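Local coordinates for periplasmic binding protein (Sulfurospirillum deleyianum, PDB 4PAG) that probably serves as the solute-binding component of an ABC transporter, capturing a small ligand in the periplasm, and holds a free histidine molecule in its pocket, at residues S26-S31 / G44-Q49; I37-L42 / S62-E67. All coordinates share one frame; numbering follows the deposited sequence.

Running from the N terminus, the chain leaves strand 23-25, enters helix 28-37 and returns along loop 44-49 to its first turn. Contact 1 thus closes a loop with 12 residues between its segments, half of them helical. Contact 2 begins where the same helix ends, at 37-42, and closes with 62-67, which carries the short helix 63-66. Because 37-42 lies inside the first loop and 62-67 beyond it, the two closures cross rather than nest. Their centres are about 11 Å apart, and they touch directly: Val45 packs on the ring of Phe65, while Gln49 NE2 probably hydrogen-bonds to Phe65 O. Together they tie both ends of helix 28-37 to what follows.

Contact 1 of 2, residues S26-S31 / G44-Q49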
loop_
_atom_site.group_PDB
_atom_site.type_symbol
_atom_site.label_atom_id
_atom_site.label_comp_id
_atom_site.label_asym_id
_atom_site.label_seq_id
_atom_site.Cartn_x
_atom_site.Cartn_y
_atom_site.Cartn_z
ATOM N N SER A 26 6.505 -1.090 12.445
ATOM C CA SER A 26 6.628 -2.550 12.514
ATOM C C SER A 26 6.714 -3.248 11.148
ATOM O O SER A 26 7.130 -4.406 11.064
ATOM C CB SER A 26 5.446 -3.121 13.303
ATOM O OG SER A 26 4.254 -3.104 12.526
ATOM N N ALA A 27 6.306 -2.551 10.092
ATOM C CA ALA A 27 6.243 -3.122 8.756
ATOM C C ALA A 27 6.187 -2.001 7.711
ATOM O O ALA A 27 5.878 -0.864 8.049
ATOM C CB ALA A 27 5.022 -4.014 8.636
ATOM N N PRO A 28 6.468 -2.319 6.434
ATOM C CA PRO A 28 6.523 -1.260 5.428
ATOM C C PRO A 28 5.274 -0.360 5.314
ATOM O O PRO A 28 5.430 0.842 5.119
ATOM C CB PRO A 28 6.797 -2.030 4.130
ATOM C CG PRO A 28 7.560 -3.226 4.577
ATOM C CD PRO A 28 6.906 -3.614 5.876
ATOM N N PRO A 29 4.047 -0.915 5.452
ATOM C CA PRO A 29 2.895 0.002 5.421
ATOM C C PRO A 29 3.032 1.148 6.437
ATOM O O PRO A 29 2.639 2.293 6.160
ATOM C CB PRO A 29 1.715 -0.902 5.817
ATOM C CG PRO A 29 2.158 -2.285 5.504
ATOM C CD PRO A 29 3.638 -2.301 5.730
ATOM N N ILE A 30 3.600 0.832 7.595
ATOM C CA ILE A 30 3.757 1.806 8.674
ATOM C C ILE A 30 4.959 2.713 8.452
ATOM O O ILE A 30 4.855 3.934 8.569
ATOM C CB ILE A 30 3.923 1.125 10.047
ATOM C CG1 ILE A 30 2.857 0.043 10.275
ATOM C CG2 ILE A 30 3.902 2.171 11.154
ATOM C CD1 ILE A 30 1.420 0.523 10.206
ATOM N N SER A 31 6.105 2.110 8.154
ATOM C CA SER A 31 7.317 2.863 7.875
ATOM C C SER A 31 7.123 3.843 6.712
ATOM O O SER A 31 7.553 4.985 6.810
ATOM C CB SER A 31 8.484 1.910 7.608
ATOM O OG SER A 31 8.709 1.131 8.775
ATOM N N GLY A 44 15.075 3.204 11.423
ATOM C CA GLY A 44 15.352 2.146 10.476
ATOM C C GLY A 44 14.158 1.838 9.589
ATOM O O GLY A 44 13.053 2.347 9.816
ATOM N N VAL A 45 14.402 1.023 8.563
ATOM C CA VAL A 45 13.351 0.530 7.681
ATOM C C VAL A 45 13.180 -0.980 7.927
ATOM O O VAL A 45 13.967 -1.596 8.665
ATOM C CB VAL A 45 13.652 0.828 6.187
ATOM C CG1 VAL A 45 13.623 2.326 5.926
ATOM C CG2 VAL A 45 14.990 0.244 5.752
ATOM N N ASN A 46 12.150 -1.570 7.325
ATOM C CA ASN A 46 11.834 -2.982 7.541
ATOM C C ASN A 46 12.452 -3.879 6.474
ATOM O O ASN A 46 12.850 -5.005 6.767
ATOM C CB ASN A 46 10.317 -3.191 7.567
ATOM C CG ASN A 46 9.624 -2.243 8.511
ATOM O OD1 ASN A 46 8.980 -1.288 8.077
ATOM N ND2 ASN A 46 9.787 -2.471 9.811
ATOM N N SER A 47 12.503 -3.367 5.247
ATOM C CA SER A 47 13.018 -4.068 4.074
ATOM C C SER A 47 13.963 -3.132 3.312
ATOM O O SER A 47 13.961 -1.922 3.551
ATOM C CB SER A 47 11.861 -4.443 3.140
ATOM O OG SER A 47 10.935 -5.300 3.773
ATOM N N PRO A 48 14.758 -3.679 2.380
ATOM C CA PRO A 48 15.590 -2.825 1.526
ATOM C C PRO A 48 14.752 -1.757 0.842
ATOM O O PRO A 48 13.664 -2.052 0.339
ATOM C CB PRO A 48 16.158 -3.801 0.488
ATOM C CG PRO A 48 16.089 -5.138 1.128
ATOM C CD PRO A 48 14.942 -5.114 2.089
ATOM N N GLN A 49 15.256 -0.528 0.820
ATOM C CA GLN A 49 14.490 0.614 0.316
ATOM C C GLN A 49 14.134 0.482 -1.171
ATOM O O GLN A 49 13.084 0.957 -1.610
ATOM C CB GLN A 49 15.263 1.909 0.551
ATOM C CG GLN A 49 15.325 2.333 2.008
ATOM C CD GLN A 49 16.506 1.761 2.769
ATOM O OE1 GLN A 49 16.968 0.636 2.506
ATOM N NE2 GLN A 49 16.999 2.533 3.736
HETATM O O HOH W 1 10.432 1.774 10.653
#
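The chain at Asn46 runs close beside the start of helix 28-37, its CA 5.7 Å from the CA of Ala27, the N-cap residue. The side-chain amide of Asn46 spans the gap. With CG beside the backbone N (chi1 -51°), Asn46 OD1 reaches the first helical turn, where Ser31 OG donates to it over 2.5 Å. The hydroxyl approaches at 134° to the C=O and is tilted 28° from the carbonyl plane. Asn46 OD1 also lies 2.9 Å from the carbonyl carbon of Ala27, while the Pro28 nitrogen beside it has no hydrogen to give. Pro28 CD packs against Asn46 CB at 3.8 Å, the proline ring lying at a slant to the asparagine side chain. A water donates to both Ser31 OG and Gly44 O, making a second bridge. The amide's other end, ND2, is bonded to Gly25 O and Gly72 O, which fixes which way the group is flipped. Replacing Asn46 by an alanine is likely to cost the Ser31 hydroxyl its acceptor and those two oxygens their common donor. The joint sits where strand 23-25 passes into helix 28-37: Ser26 pairs through its backbone with Trp74 and Ile94, its OG accepts from Trp96 N, and Ile30 packs on Ile94 of strand 92-96.

Contact 2 of 2, residues I37-L42 / S62-E67; sequences IDDTPL and SKHFME
Two rings of helix 63-66, His64 and Phe65, follow its serine N-cap, Ser62, and meet the type I beta turn Asp39-Leu42 in different ways. Phe65 is touched at its edge, in the ring plane, by Leu42 CD1, which is 3.9 Å from Phe65 CD1; Tyr35 of helix 28-37 makes an edge-to-face pair with the same ring. His64 has Asp39 OD2 at its edge, 3.5 Å from His64 CD2, with the carboxylate and ring planes 66° apart. The backbone oxygens of Thr40 and Leu42 approach the imidazole obliquely, and Thr40 O stays 3.6 Å from His64 NE2, a proximity and not a hydrogen bond. At the cap, Ser62 OG accepts from Phe65 N, closing the first turn of the helix, and donates to Asp39 OD2 over 2.6 Å. One hydroxyl therefore links helix start and turn, and its donor role is spent on the carboxylate, which it meets from above the plane, 50° out. Asp39 reaches it with CG between the backbone N and the carbonyl carbon (chi1 64°). A negative carboxylate so near the helix N terminus would probably be favoured slightly by the dipole of this short helix. Tyr35 OH bonds to Ser62 N, so helix 28-37 holds this cap as well. The contact is a partly buried joint between the end of helix 28-37 and the short helix: Leu42 and Phe65 fill its buried side, and His64 and Thr40 lie on the more exposed side. Just before the turn, Asp38 forms an Asx turn, its OD1 taking both Thr40 N at 3.1 Å, from above the carboxylate plane, and Thr40 OG1 at 2.8 Å, on the syn side.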
loop_
_atom_site.group_PDB
_atom_site.type_symbol
_atom_site.label_atom_id
_atom_site.label_comp_id
_atom_site.label_asym_id
_atom_site.label_seq_id
_atom_site.Cartn_x
_atom_site.Cartn_y
_atom_site.Cartn_z
ATOM N N ILE A 37 5.012 11.680 6.696
ATOM C CA ILE A 37 4.745 12.641 7.766
ATOM C C ILE A 37 6.061 13.336 8.147
ATOM O O ILE A 37 6.174 14.560 8.053
ATOM C CB ILE A 37 4.080 11.982 8.993
ATOM C CG1 ILE A 37 2.711 11.419 8.610
ATOM C CG2 ILE A 37 3.918 12.988 10.136
ATOM C CD1 ILE A 37 2.126 10.493 9.655
ATOM N N ASP A 38 7.057 12.555 8.553
ATOM C CA ASP A 38 8.387 13.094 8.858
ATOM C C ASP A 38 9.367 11.935 9.011
ATOM O O ASP A 38 9.201 11.097 9.892
ATOM C CB ASP A 38 8.343 13.925 10.150
ATOM C CG ASP A 38 9.674 14.571 10.491
ATOM O OD1 ASP A 38 10.574 14.647 9.626
ATOM O OD2 ASP A 38 9.824 15.006 11.646
ATOM N N ASP A 39 10.378 11.885 8.151
ATOM C CA ASP A 39 11.360 10.800 8.190
ATOM C C ASP A 39 12.424 10.993 9.270
ATOM O O ASP A 39 13.100 10.034 9.653
ATOM C CB ASP A 39 12.021 10.625 6.821
ATOM C CG ASP A 39 12.828 11.829 6.397
ATOM O OD1 ASP A 39 12.297 12.959 6.488
ATOM O OD2 ASP A 39 13.983 11.642 5.959
ATOM N N THR A 40 12.551 12.218 9.775
ATOM C CA THR A 40 13.608 12.557 10.726
ATOM C C THR A 40 13.731 11.545 11.879
ATOM O O THR A 40 14.817 11.031 12.117
ATOM C CB THR A 40 13.436 13.990 11.270
ATOM O OG1 THR A 40 13.284 14.894 10.170
ATOM C CG2 THR A 40 14.642 14.406 12.082
ATOM N N PRO A 41 12.626 11.217 12.565
ATOM C CA PRO A 41 12.798 10.316 13.719
ATOM C C PRO A 41 12.883 8.801 13.425
ATOM O O PRO A 41 13.065 8.025 14.359
ATOM C CB PRO A 41 11.573 10.617 14.570
ATOM C CG PRO A 41 10.528 11.024 13.590
ATOM C CD PRO A 41 11.219 11.622 12.390
ATOM N N LEU A 42 12.758 8.372 12.171
ATOM C CA LEU A 42 12.828 6.937 11.867
ATOM C C LEU A 42 14.200 6.345 12.186
ATOM O O LEU A 42 15.208 6.838 11.706
ATOM C CB LEU A 42 12.520 6.661 10.395
ATOM C CG LEU A 42 11.058 6.538 9.999
ATOM C CD1 LEU A 42 10.972 6.529 8.482
ATOM C CD2 LEU A 42 10.436 5.281 10.592
ATOM N N SER A 62 14.149 11.095 0.582
ATOM C CA SER A 62 15.288 11.778 1.181
ATOM C C SER A 62 16.497 10.849 1.264
ATOM O O SER A 62 16.359 9.636 1.390
ATOM C CB SER A 62 14.935 12.286 2.578
ATOM O OG SER A 62 14.805 11.203 3.482
ATOM N N LYS A 63 17.684 11.435 1.188
ATOM C CA LYS A 63 18.912 10.678 1.372
ATOM C C LYS A 63 18.940 10.017 2.755
ATOM O O LYS A 63 19.372 8.870 2.879
ATOM C CB LYS A 63 20.131 11.577 1.176
ATOM C CG LYS A 63 21.421 10.810 0.931
ATOM C CD LYS A 63 22.293 11.515 -0.098
ATOM C CE LYS A 63 23.683 10.906 -0.171
ATOM N NZ LYS A 63 24.465 11.149 1.075
ATOM N N HIS A 64 18.468 10.730 3.781
ATOM C CA HIS A 64 18.398 10.167 5.141
ATOM C C HIS A 64 17.652 8.839 5.145
ATOM O O HIS A 64 18.158 7.850 5.669
ATOM C CB HIS A 64 17.729 11.129 6.126
ATOM C CG HIS A 64 17.464 10.528 7.479
ATOM N ND1 HIS A 64 18.467 10.271 8.392
ATOM C CD2 HIS A 64 16.310 10.133 8.070
ATOM C CE1 HIS A 64 17.942 9.741 9.484
ATOM N NE2 HIS A 64 16.634 9.649 9.317
ATOM N N PHE A 65 16.454 8.824 4.557
ATOM C CA PHE A 65 15.641 7.622 4.519
ATOM C C PHE A 65 16.343 6.499 3.759
ATOM O O PHE A 65 16.321 5.361 4.206
ATOM C CB PHE A 65 14.261 7.896 3.909
ATOM C CG PHE A 65 13.366 6.683 3.841
ATOM C CD1 PHE A 65 12.635 6.272 4.953
ATOM C CD2 PHE A 65 13.244 5.957 2.671
ATOM C CE1 PHE A 65 11.801 5.172 4.892
ATOM C CE2 PHE A 65 12.411 4.850 2.605
ATOM C CZ PHE A 65 11.687 4.459 3.715
HETATM N N MSE A 66 16.973 6.829 2.627
HETATM C CA MSE A 66 17.629 5.825 1.781
HETATM C C MSE A 66 18.829 5.207 2.445
HETATM O O MSE A 66 19.237 4.117 2.063
HETATM C CB MSE A 66 18.115 6.402 0.450
HETATM C CG MSE A 66 16.984 6.895 -0.439
HETATM SE SE MSE A 66 15.761 5.450 -0.979
HETATM C CE MSE A 66 17.043 4.462 -2.103
ATOM N N GLU A 67 19.401 5.885 3.439
ATOM C CA GLU A 67 20.593 5.380 4.139
ATOM C C GLU A 67 20.295 4.692 5.477
ATOM O O GLU A 67 21.213 4.233 6.140
ATOM C CB GLU A 67 21.601 6.523 4.339
ATOM C CG GLU A 67 22.173 7.043 3.022
ATOM C CD GLU A 67 22.988 8.312 3.166
ATOM O OE1 GLU A 67 22.825 9.032 4.172
ATOM O OE2 GLU A 67 23.785 8.601 2.251
#